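Local structure of uncharacterized protein (Thermotoga maritima, 1VMJ) at residues 28-33 and 70-75; 91-94 and 99-102; 115-118 and 123-126; 131-136 and 140-145. The protein is of unknown function but belongs to the YjbQ (UPF0047) family and may act as a thiamin phosphate synthase. All coordinates share one frame; numbering follows the deposited sequence.

In the fold
The four contacts run in series from the N terminus; none crosses or encloses another. Interaction 1 closes a loop of 36 residues and lays helix 69-82 beside strand 29-32, an outer strand of the three-stranded sheet. Interaction 2 closes a four-residue loop at the start of helix 101-110, where a sodium ion is bound. Interaction 3 closes a hairpin at the outermost strand, within this chain, of the five-stranded sheet, its centre about 35 Å from that of interaction 2. Interaction 4 closes the shortest loop, three residues, and sets one sheet against the other. Strands 29-32 and 130-135 are neighbours, joining interactions 1 and 4, while I116 touches V131 between interactions 3 and 4.

Interaction 1: 28-33 and 70-75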
loop_
_atom_site.group_PDB
_atom_site.type_symbol
_atom_site.label_atom_id
_atom_site.label_comp_id
_atom_site.label_asym_id
_atom_site.label_seq_id
_atom_site.Cartn_x
_atom_site.Cartn_y
_atom_site.Cartn_z
ATOM N N ARG A 28 18.341 11.404 -1.450
ATOM C CA ARG A 28 17.704 10.144 -1.106
ATOM C C ARG A 28 18.362 9.543 0.136
ATOM O O ARG A 28 19.592 9.577 0.272
ATOM C CB ARG A 28 17.778 9.146 -2.260
ATOM C CG ARG A 28 17.121 9.633 -3.546
ATOM C CD ARG A 28 16.793 8.513 -4.519
ATOM N NE ARG A 28 17.978 8.058 -5.231
ATOM C CZ ARG A 28 18.500 8.673 -6.296
ATOM N NH1 ARG A 28 17.951 9.773 -6.779
ATOM N NH2 ARG A 28 19.592 8.192 -6.873
ATOM N N GLU A 29 17.540 8.954 0.996
ATOM C CA GLU A 29 17.986 8.353 2.249
ATOM C C GLU A 29 16.902 7.465 2.823
ATOM O O GLU A 29 15.738 7.781 2.671
ATOM C CB GLU A 29 18.353 9.439 3.275
ATOM C CG GLU A 29 18.991 8.847 4.538
ATOM C CD GLU A 29 19.472 9.876 5.558
ATOM O OE1 GLU A 29 19.425 11.093 5.273
ATOM O OE2 GLU A 29 19.915 9.426 6.655
ATOM N N PHE A 30 17.289 6.349 3.448
ATOM C CA PHE A 30 16.371 5.551 4.251
ATOM C C PHE A 30 16.710 5.781 5.715
ATOM O O PHE A 30 17.888 5.691 6.102
ATOM C CB PHE A 30 16.484 4.071 3.914
ATOM C CG PHE A 30 16.201 3.760 2.471
ATOM C CD1 PHE A 30 14.932 3.905 1.948
ATOM C CD2 PHE A 30 17.213 3.301 1.630
ATOM C CE1 PHE A 30 14.676 3.610 0.618
ATOM C CE2 PHE A 30 16.958 3.013 0.295
ATOM C CZ PHE A 30 15.698 3.161 -0.206
ATOM N N ILE A 31 15.702 6.068 6.514
ATOM C CA ILE A 31 15.888 6.308 7.939
ATOM C C ILE A 31 15.013 5.360 8.743
ATOM O O ILE A 31 13.817 5.326 8.542
ATOM C CB ILE A 31 15.556 7.763 8.296
ATOM C CG1 ILE A 31 16.492 8.707 7.538
ATOM C CG2 ILE A 31 15.669 7.991 9.817
ATOM C CD1 ILE A 31 16.208 10.148 7.750
ATOM N N ASN A 32 15.624 4.572 9.632
ATOM C CA ASN A 32 14.862 3.668 10.497
ATOM C C ASN A 32 14.138 4.504 11.559
ATOM O O ASN A 32 14.753 5.154 12.394
ATOM C CB ASN A 32 15.777 2.611 11.134
ATOM C CG ASN A 32 15.026 1.543 11.844
ATOM O OD1 ASN A 32 13.910 1.766 12.319
ATOM N ND2 ASN A 32 15.638 0.358 11.942
ATOM N N ILE A 33 12.806 4.494 11.510
ATOM C CA ILE A 33 11.974 5.268 12.446
ATOM C C ILE A 33 11.246 4.388 13.478
ATOM O O ILE A 33 10.427 4.865 14.267
ATOM C CB ILE A 33 10.944 6.179 11.711
ATOM C CG1 ILE A 33 9.925 5.395 10.891
ATOM C CG2 ILE A 33 11.731 7.185 10.893
ATOM C CD1 ILE A 33 8.849 6.323 10.283
ATOM N N GLY A 70 23.175 -3.838 2.824
ATOM C CA GLY A 70 23.194 -4.424 1.489
ATOM C C GLY A 70 21.847 -4.247 0.821
ATOM O O GLY A 70 21.760 -3.829 -0.332
ATOM N N LEU A 71 20.777 -4.531 1.556
ATOM C CA LEU A 71 19.434 -4.397 0.996
ATOM C C LEU A 71 19.077 -2.955 0.684
ATOM O O LEU A 71 18.443 -2.682 -0.328
ATOM C CB LEU A 71 18.400 -5.042 1.909
ATOM C CG LEU A 71 17.007 -5.145 1.304
ATOM C CD1 LEU A 71 17.058 -6.153 0.158
ATOM C CD2 LEU A 71 15.938 -5.574 2.298
ATOM N N HIS A 72 19.505 -2.023 1.540
ATOM C CA HIS A 72 19.290 -0.605 1.259
ATOM C C HIS A 72 19.953 -0.190 -0.035
ATOM O O HIS A 72 19.347 0.508 -0.845
ATOM C CB HIS A 72 19.775 0.244 2.410
ATOM C CG HIS A 72 18.966 0.055 3.647
ATOM N ND1 HIS A 72 19.313 0.624 4.849
ATOM C CD2 HIS A 72 17.834 -0.656 3.878
ATOM C CE1 HIS A 72 18.425 0.288 5.768
ATOM N NE2 HIS A 72 17.516 -0.487 5.207
ATOM N N HIS A 73 21.179 -0.660 -0.235
ATOM C CA HIS A 73 21.855 -0.457 -1.496
ATOM C C HIS A 73 21.056 -1.062 -2.659
ATOM O O HIS A 73 20.849 -0.419 -3.688
ATOM C CB HIS A 73 23.271 -1.036 -1.460
ATOM C CG HIS A 73 23.953 -0.993 -2.784
ATOM N ND1 HIS A 73 24.633 0.117 -3.234
ATOM C CD2 HIS A 73 24.022 -1.909 -3.779
ATOM C CE1 HIS A 73 25.116 -0.129 -4.441
ATOM N NE2 HIS A 73 24.770 -1.357 -4.788
ATOM N N ASP A 74 20.561 -2.279 -2.477
ATOM C CA ASP A 74 19.775 -2.924 -3.521
ATOM C C ASP A 74 18.503 -2.144 -3.861
ATOM O O ASP A 74 18.171 -2.000 -5.028
ATOM C CB ASP A 74 19.401 -4.352 -3.106
ATOM C CG ASP A 74 20.622 -5.255 -2.910
ATOM O OD1 ASP A 74 21.675 -4.994 -3.545
ATOM O OD2 ASP A 74 20.535 -6.219 -2.133
ATOM N N PHE A 75 17.810 -1.601 -2.863
ATOM C CA PHE A 75 16.623 -0.780 -3.137
ATOM C C PHE A 75 17.007 0.465 -3.954
ATOM O O PHE A 75 16.299 0.854 -4.869
ATOM C CB PHE A 75 15.892 -0.356 -1.840
ATOM C CG PHE A 75 14.912 -1.366 -1.332
ATOM C CD1 PHE A 75 13.779 -1.677 -2.048
ATOM C CD2 PHE A 75 15.093 -1.949 -0.096
ATOM C CE1 PHE A 75 12.853 -2.586 -1.534
ATOM C CE2 PHE A 75 14.179 -2.858 0.400
ATOM C CZ PHE A 75 13.070 -3.171 -0.314
#
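The ring of F30 lies against the helix flank formed by H72 and F75, and everything that crosses between 28-33 and 70-75 depends on that one phenylalanine. F30 has two conformers, and the distances given are for one of them.

The apolar part comes first. F30 CZ approaches F75 CB at 3.9 Å, the two side chains crossing at about a right angle; the F75 ring itself leads away from the strand, and the contact rests on its CB. Further along the F30 ring, CD2 is 4.1 Å from H72 CB. In F30, CG lies anti to the carbonyl carbon (chi1 -59°), which carries the ring out from the strand to the helix.

The rings themselves meet obliquely. Those of F30 and H72 have centroids 5.5 Å apart and planes at 45°, and the side chains slide past each other in opposite directions. The unit is a helix packed against an outer strand of an antiparallel sheet: H72 and F75, three residues apart, present the same side of helix 69-82 to strand 29-32. From the next strand F132 also meets the H72 ring, the planes there at about 80°.

As for polar atoms, F30 CE2 lies 3.6 Å from H72 O, a van der Waals approach to a helix carbonyl. Polar links run to other parts of the structure: R28 forms salt bridges to E76 and E85, and D74 accepts hydrogen bonds from the backbone N atoms of K92 and H93 of the second subunit.

Interaction 2: 91-94 and 99-102. With NA (sodium ion), chain B.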
loop_
_atom_site.group_PDB
_atom_site.type_symbol
_atom_site.label_atom_id
_atom_site.label_comp_id
_atom_site.label_asym_id
_atom_site.label_seq_id
_atom_site.Cartn_x
_atom_site.Cartn_y
_atom_site.Cartn_z
ATOM N N TYR A 91 10.749 13.629 -18.066
ATOM C CA TYR A 91 9.502 13.784 -17.320
ATOM C C TYR A 91 8.886 15.163 -17.519
ATOM O O TYR A 91 9.521 16.192 -17.231
ATOM C CB TYR A 91 9.731 13.569 -15.829
ATOM C CG TYR A 91 10.324 12.242 -15.452
ATOM C CD1 TYR A 91 9.617 11.051 -15.668
ATOM C CD2 TYR A 91 11.602 12.159 -14.895
ATOM C CE1 TYR A 91 10.140 9.835 -15.325
ATOM C CE2 TYR A 91 12.157 10.916 -14.546
ATOM C CZ TYR A 91 11.418 9.755 -14.765
ATOM O OH TYR A 91 11.922 8.519 -14.419
ATOM N N LYS A 92 7.624 15.168 -17.945
ATOM C CA LYS A 92 6.885 16.417 -18.141
ATOM C C LYS A 92 6.669 17.192 -16.857
ATOM O O LYS A 92 6.555 18.401 -16.900
ATOM C CB LYS A 92 5.529 16.178 -18.807
ATOM C CG LYS A 92 5.607 15.543 -20.182
ATOM C CD LYS A 92 6.454 16.348 -21.139
ATOM N N HIS A 93 6.611 16.502 -15.715
ATOM C CA HIS A 93 6.508 17.183 -14.435
ATOM C C HIS A 93 7.678 18.136 -14.215
ATOM O O HIS A 93 7.534 19.132 -13.499
ATOM C CB HIS A 93 6.429 16.176 -13.311
ATOM C CG HIS A 93 6.281 16.788 -11.962
ATOM N ND1 HIS A 93 5.155 17.493 -11.593
ATOM C CD2 HIS A 93 7.116 16.816 -10.894
ATOM C CE1 HIS A 93 5.288 17.903 -10.344
ATOM N NE2 HIS A 93 6.465 17.499 -9.890
ATOM N N ASN A 94 8.831 17.840 -14.821
ATOM C CA ASN A 94 10.038 18.648 -14.608
ATOM C C ASN A 94 10.170 19.802 -15.600
ATOM O O ASN A 94 11.186 20.483 -15.618
ATOM C CB ASN A 94 11.283 17.765 -14.757
ATOM C CG ASN A 94 11.419 16.702 -13.671
ATOM O OD1 ASN A 94 10.844 16.816 -12.579
ATOM N ND2 ASN A 94 12.244 15.689 -13.940
ATOM N N ASP A 99 12.811 19.150 -10.542
ATOM C CA ASP A 99 13.597 18.010 -10.985
ATOM C C ASP A 99 13.237 16.750 -10.236
ATOM O O ASP A 99 13.950 15.753 -10.314
ATOM C CB ASP A 99 15.103 18.306 -10.888
ATOM C CG ASP A 99 15.617 18.398 -9.457
ATOM O OD1 ASP A 99 14.980 17.896 -8.515
ATOM O OD2 ASP A 99 16.737 18.946 -9.282
ATOM N N ASN A 100 12.098 16.770 -9.552
ATOM C CA ASN A 100 11.758 15.661 -8.667
ATOM C C ASN A 100 10.713 14.684 -9.189
ATOM O O ASN A 100 10.243 13.856 -8.426
ATOM C CB ASN A 100 11.354 16.195 -7.284
ATOM C CG ASN A 100 10.027 16.955 -7.294
ATOM O OD1 ASN A 100 9.315 17.008 -8.298
ATOM N ND2 ASN A 100 9.662 17.493 -6.136
ATOM N N ALA A 101 10.419 14.683 -10.492
ATOM C CA ALA A 101 9.443 13.726 -11.029
ATOM C C ALA A 101 9.724 12.285 -10.590
ATOM O O ALA A 101 8.817 11.571 -10.142
ATOM C CB ALA A 101 9.364 13.842 -12.539
ATOM N N ASP A 102 10.987 11.878 -10.645
ATOM C CA ASP A 102 11.367 10.516 -10.287
ATOM C C ASP A 102 10.996 10.159 -8.860
ATOM O O ASP A 102 10.692 8.998 -8.570
ATOM C CB ASP A 102 12.856 10.272 -10.460
ATOM C CG ASP A 102 13.697 10.936 -9.367
ATOM O OD1 ASP A 102 13.772 12.191 -9.306
ATOM O OD2 ASP A 102 14.230 10.178 -8.519
HETATM NA NA NA B . 6.924 17.309 -7.693
HETATM O O HOH W 1 13.348 13.457 -12.134
HETATM O O HOH W 2 7.471 19.289 -7.823
HETATM O O HOH W 3 7.083 17.711 -5.545
HETATM O O HOH W 4 4.868 17.974 -7.087
#
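H93 and N100 meet edge to edge, almost in a common plane, the imidazole and amide planes only 5° apart, with N100 OD1 at the ring edge 3.3 Å from H93 NE2. These two atoms share no hydrogen bond; both bind the sodium ion, N100 OD1 at 2.5 Å and H93 NE2 from the ring edge. N100 ND2 donates to a metal-bound water at 2.7 Å and to D137, which fixes the turn of the amide, while H93 ND1 is hydrogen-bonded to E68 of the third subunit.

N94 is turned to the start of helix 101-110. With its CG anti to the carbonyl carbon (chi1 -67°), N94 OD1 accepts from A101 N at 3.0 Å, the donor lying in the carbonyl plane on a lone pair. N94 ND2 donates to a water 3.1 Å away that also accepts from D102 N, and to Y88 O. Shortened to an alanine, N94 would probably leave the A101 amide without its acceptor, take one of the water's two N-H donors and deprive Y88 O of the N94 amide.

Y91 packs alongside: Y91 CB is a tight 3.3 Å from A101 CB, and D102 N lies over one face of the Y91 ring, 4.2 Å from CE2.

With H104 and three waters, H93 and N100 complete a six-ligand sodium site built where a short 3-10 turn meets a helix N terminus.

Interaction 3: 115-118 and 123-126; sequences VIAI and MDLG
D124 N donates to A117 O over 2.8 Å with an N-H...O angle of 150°, the shortest polar bond between segment 115-118, on strand 113-119, and segment 123-126, and part of a beta hairpin at the outermost strand, within this chain, of the five-stranded sheet. The donor sits 24° out of the carbonyl plane, and A117 O is also approached by M123 CA at 3.5 Å in a CA-H...O contact. Next to it, I118 and M123 form an antiparallel non-hydrogen-bonded pair. The other half of the A117-D124 pairing runs through a water: A117 N donates a hydrogen bond to it at 3.1 Å, and it is only weakly linked to D124 O.

D124 CB rests against A117 CB, while its OD2 accepts from T119 and forms a salt bridge with R17 of the second subunit, which ties this end of the hairpin to that neighbour. M123 spreads over two isoleucines. Its CG lies 3.9 Å from I118 CD1, and its extended second torsion (chi2 -171°) carries SD to I116 CD1, also at 3.9 Å. L37, E38 and V41 of helix 34-44 touch M123 as well. Further along, L125 CD2 reaches I116 CG2, at 3.8 Å.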
loop_
_atom_site.group_PDB
_atom_site.type_symbol
_atom_site.label_atom_id
_atom_site.label_comp_id
_atom_site.label_asym_id
_atom_site.label_seq_id
_atom_site.Cartn_x
_atom_site.Cartn_y
_atom_site.Cartn_z
ATOM N N VAL A 115 0.235 0.497 7.894
ATOM C CA VAL A 115 -0.737 0.378 8.952
ATOM C C VAL A 115 -0.314 -0.821 9.786
ATOM O O VAL A 115 -0.052 -1.898 9.247
ATOM C CB VAL A 115 -2.164 0.189 8.410
ATOM C CG1 VAL A 115 -3.146 0.036 9.559
ATOM C CG2 VAL A 115 -2.541 1.372 7.518
ATOM N N ILE A 116 -0.198 -0.606 11.088
ATOM C CA ILE A 116 0.372 -1.560 12.002
ATOM C C ILE A 116 -0.572 -1.810 13.159
ATOM O O ILE A 116 -1.123 -0.858 13.741
ATOM C CB ILE A 116 1.734 -1.042 12.548
ATOM C CG1 ILE A 116 2.715 -0.742 11.420
ATOM C CG2 ILE A 116 2.321 -2.037 13.531
ATOM C CD1 ILE A 116 3.914 -0.055 11.870
ATOM N N ALA A 117 -0.782 -3.073 13.483
ATOM C CA ALA A 117 -1.630 -3.415 14.624
ATOM C C ALA A 117 -0.936 -3.047 15.935
ATOM O O ALA A 117 0.283 -3.258 16.079
ATOM C CB ALA A 117 -1.917 -4.906 14.616
ATOM N N ILE A 118 -1.723 -2.526 16.880
ATOM C CA ILE A 118 -1.284 -2.346 18.258
ATOM C C ILE A 118 -1.973 -3.405 19.085
ATOM O O ILE A 118 -3.207 -3.482 19.115
ATOM C CB ILE A 118 -1.611 -0.931 18.783
ATOM C CG1 ILE A 118 -1.024 0.139 17.850
ATOM C CG2 ILE A 118 -1.123 -0.756 20.206
ATOM C CD1 ILE A 118 0.419 -0.005 17.553
ATOM N N MET A 123 3.488 -2.320 19.079
ATOM C CA MET A 123 3.368 -2.649 17.669
ATOM C C MET A 123 3.487 -4.162 17.515
ATOM O O MET A 123 4.383 -4.780 18.101
ATOM C CB MET A 123 4.448 -1.964 16.849
ATOM C CG MET A 123 4.169 -0.478 16.706
ATOM S SD MET A 123 5.271 0.327 15.527
ATOM C CE MET A 123 6.771 0.292 16.488
ATOM N N ASP A 124 2.577 -4.738 16.732
ATOM C CA ASP A 124 2.464 -6.185 16.594
ATOM C C ASP A 124 3.221 -6.585 15.330
ATOM O O ASP A 124 2.650 -6.619 14.237
ATOM C CB ASP A 124 0.976 -6.515 16.546
ATOM C CG ASP A 124 0.656 -7.924 16.868
ATOM O OD1 ASP A 124 1.557 -8.799 16.883
ATOM O OD2 ASP A 124 -0.545 -8.171 17.079
ATOM N N LEU A 125 4.521 -6.805 15.485
ATOM C CA LEU A 125 5.443 -6.947 14.363
ATOM C C LEU A 125 6.074 -8.326 14.348
ATOM O O LEU A 125 6.265 -8.961 15.413
ATOM C CB LEU A 125 6.572 -5.920 14.447
ATOM C CG LEU A 125 6.160 -4.450 14.382
ATOM C CD1 LEU A 125 7.349 -3.527 14.533
ATOM C CD2 LEU A 125 5.401 -4.171 13.141
ATOM N N GLY A 126 6.440 -8.752 13.145
ATOM C CA GLY A 126 7.216 -9.960 12.957
ATOM C C GLY A 126 8.656 -9.703 13.312
ATOM O O GLY A 126 9.025 -8.585 13.643
HETATM O O HOH W 5 0.829 -5.056 11.784
#

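Interaction 4: 131-136 and 140-145. With SO4 (sulfate ion), chain C.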
loop_
_atom_site.group_PDB
_atom_site.type_symbol
_atom_site.label_atom_id
_atom_site.label_comp_id
_atom_site.label_asym_id
_atom_site.label_seq_id
_atom_site.Cartn_x
_atom_site.Cartn_y
_atom_site.Cartn_z
ATOM N N VAL A 131 10.443 -0.178 10.493
ATOM C CA VAL A 131 9.745 0.878 9.769
ATOM C C VAL A 131 10.753 1.951 9.358
ATOM O O VAL A 131 11.582 2.398 10.144
ATOM C CB VAL A 131 8.667 1.552 10.635
ATOM C CG1 VAL A 131 7.806 2.477 9.764
ATOM C CG2 VAL A 131 7.781 0.522 11.338
ATOM N N PHE A 132 10.654 2.329 8.084
ATOM C CA PHE A 132 11.523 3.317 7.448
ATOM C C PHE A 132 10.779 4.485 6.863
ATOM O O PHE A 132 9.673 4.340 6.305
ATOM C CB PHE A 132 12.326 2.656 6.319
ATOM C CG PHE A 132 13.352 1.723 6.828
ATOM C CD1 PHE A 132 13.053 0.375 7.037
ATOM C CD2 PHE A 132 14.598 2.188 7.174
ATOM C CE1 PHE A 132 13.997 -0.484 7.567
ATOM C CE2 PHE A 132 15.538 1.319 7.725
ATOM C CZ PHE A 132 15.209 -0.013 7.915
ATOM N N TYR A 133 11.421 5.640 6.985
ATOM C CA TYR A 133 11.127 6.792 6.155
ATOM C C TYR A 133 12.035 6.677 4.951
ATOM O O TYR A 133 13.258 6.572 5.086
ATOM C CB TYR A 133 11.416 8.110 6.898
ATOM C CG TYR A 133 11.121 9.342 6.081
ATOM C CD1 TYR A 133 9.864 9.540 5.535
ATOM C CD2 TYR A 133 12.115 10.290 5.817
ATOM C CE1 TYR A 133 9.581 10.667 4.778
ATOM C CE2 TYR A 133 11.838 11.436 5.070
ATOM C CZ TYR A 133 10.569 11.598 4.545
ATOM O OH TYR A 133 10.283 12.692 3.789
ATOM N N GLY A 134 11.428 6.676 3.770
ATOM C CA GLY A 134 12.141 6.647 2.515
ATOM C C GLY A 134 12.071 8.002 1.863
ATOM O O GLY A 134 11.036 8.394 1.293
ATOM N N GLU A 135 13.147 8.753 1.971
ATOM C CA GLU A 135 13.225 10.066 1.373
ATOM C C GLU A 135 13.722 9.968 -0.062
ATOM O O GLU A 135 14.789 9.418 -0.284
ATOM C CB GLU A 135 14.202 10.944 2.181
ATOM C CG GLU A 135 14.323 12.368 1.655
ATOM C CD GLU A 135 12.994 13.069 1.668
ATOM O OE1 GLU A 135 12.620 13.619 2.738
ATOM O OE2 GLU A 135 12.326 13.050 0.616
ATOM N N PHE A 136 12.963 10.501 -1.025
ATOM C CA PHE A 136 13.396 10.520 -2.416
ATOM C C PHE A 136 13.642 11.916 -2.984
ATOM O O PHE A 136 14.089 12.048 -4.112
ATOM C CB PHE A 136 12.423 9.706 -3.276
ATOM C CG PHE A 136 12.279 8.295 -2.789
ATOM C CD1 PHE A 136 13.382 7.472 -2.763
ATOM C CD2 PHE A 136 11.084 7.806 -2.297
ATOM C CE1 PHE A 136 13.291 6.183 -2.278
ATOM C CE2 PHE A 136 10.997 6.522 -1.820
ATOM C CZ PHE A 136 12.123 5.722 -1.811
ATOM N N ARG A 140 15.282 19.197 2.585
ATOM C CA ARG A 140 14.296 20.203 2.957
ATOM C C ARG A 140 13.429 19.556 4.022
ATOM O O ARG A 140 13.362 18.331 4.089
ATOM C CB ARG A 140 13.474 20.636 1.756
ATOM C CG ARG A 140 12.734 19.520 1.051
ATOM C CD ARG A 140 12.025 20.051 -0.182
ATOM N NE ARG A 140 11.465 19.011 -1.042
ATOM C CZ ARG A 140 10.197 18.623 -1.052
ATOM N NH1 ARG A 140 9.310 19.171 -0.238
ATOM N NH2 ARG A 140 9.809 17.666 -1.873
ATOM N N PRO A 141 12.756 20.372 4.860
ATOM C CA PRO A 141 11.985 19.805 5.962
ATOM C C PRO A 141 10.724 19.102 5.478
ATOM O O PRO A 141 9.893 19.694 4.782
ATOM C CB PRO A 141 11.622 21.034 6.810
ATOM C CG PRO A 141 11.569 22.151 5.814
ATOM C CD PRO A 141 12.676 21.848 4.842
ATOM N N LYS A 142 10.614 17.821 5.816
ATOM C CA LYS A 142 9.500 17.012 5.385
ATOM C C LYS A 142 8.984 16.209 6.548
ATOM O O LYS A 142 9.646 16.047 7.578
ATOM C CB LYS A 142 9.923 16.126 4.217
ATOM C CG LYS A 142 10.268 16.998 3.016
ATOM C CD LYS A 142 10.865 16.245 1.870
ATOM C CE LYS A 142 9.813 15.487 1.069
ATOM N NZ LYS A 142 10.524 14.799 -0.086
ATOM N N ARG A 143 7.761 15.726 6.393
ATOM C CA ARG A 143 7.005 15.237 7.519
ATOM C C ARG A 143 6.420 13.872 7.285
ATOM O O ARG A 143 6.015 13.538 6.182
ATOM C CB ARG A 143 5.878 16.200 7.842
ATOM C CG ARG A 143 6.290 17.630 7.904
ATOM C CD ARG A 143 5.104 18.471 8.184
ATOM N NE ARG A 143 5.427 19.882 8.017
ATOM C CZ ARG A 143 4.788 20.853 8.642
ATOM N NH1 ARG A 143 3.813 20.573 9.514
ATOM N NH2 ARG A 143 5.127 22.110 8.394
ATOM N N VAL A 144 6.365 13.122 8.382
ATOM C CA VAL A 144 5.660 11.863 8.506
ATOM C C VAL A 144 4.607 12.014 9.584
ATOM O O VAL A 144 4.852 12.630 10.623
ATOM C CB VAL A 144 6.656 10.752 8.909
ATOM C CG1 VAL A 144 5.980 9.516 9.422
ATOM C CG2 VAL A 144 7.555 10.418 7.728
ATOM N N LEU A 145 3.437 11.467 9.326
ATOM C CA LEU A 145 2.342 11.487 10.283
ATOM C C LEU A 145 2.204 10.135 10.942
ATOM O O LEU A 145 2.259 9.113 10.265
ATOM C CB LEU A 145 1.017 11.880 9.610
ATOM C CG LEU A 145 -0.173 12.065 10.551
ATOM C CD1 LEU A 145 0.020 13.243 11.498
ATOM C CD2 LEU A 145 -1.460 12.230 9.738
HETATM S S SO4 C . 6.049 17.414 -1.723
HETATM O O1 SO4 C . 6.545 18.493 -0.891
HETATM O O2 SO4 C . 5.692 17.877 -3.051
HETATM O O3 SO4 C . 4.823 16.840 -1.134
HETATM O O4 SO4 C . 7.083 16.419 -1.758
HETATM O O HOH W 6 7.384 13.082 3.796
HETATM O O HOH W 7 14.283 15.679 3.978
#
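E135 OE2 and K142 NZ form a salt bridge of 2.6 Å between strands that belong to different sheets. The two strands face each other across the layers of the fold: their axes come within 9.4 Å and run at 150°, roughly antiparallel, and side chains fill the space between them.

Every polar end in this buried cluster has several partners. K142 NZ meets OE2 on the syn side, 21° out of the carboxylate plane. NZ donates as well to T59 OG1 and D137 O, and OE2 also accepts from D137 N. The other oxygen, E135 OE1, takes the Y133 hydroxyl at 2.7 Å, from well above the carboxylate plane, and a water at 2.9 Å that donates its second proton to R140 O. Another water donates to both Y133 OH and R143 O, carrying the network to the facing backbone. The glutamate reaches all this through a bend at its second torsion (chi2 59°). A glutamine at E135 would probably leave the K142 ammonium without its countercharge and put an amide N-H against one of the donors now held.

R140 turns the edge of its guanidinium to a sulfate: NH1 donates to O1 at 2.9 Å and NH2 to O4 at 3.0 Å. H57, I58 and T59 also hydrogen-bond the sulfate, which probably came from the crystallisation liquor, and D137 holds R140 NH2 in a salt bridge.

Next to the polar cluster the Y133 ring, stacked on F22, packs obliquely on V144, whose CG2 lies 3.3 Å from Y133 CD1.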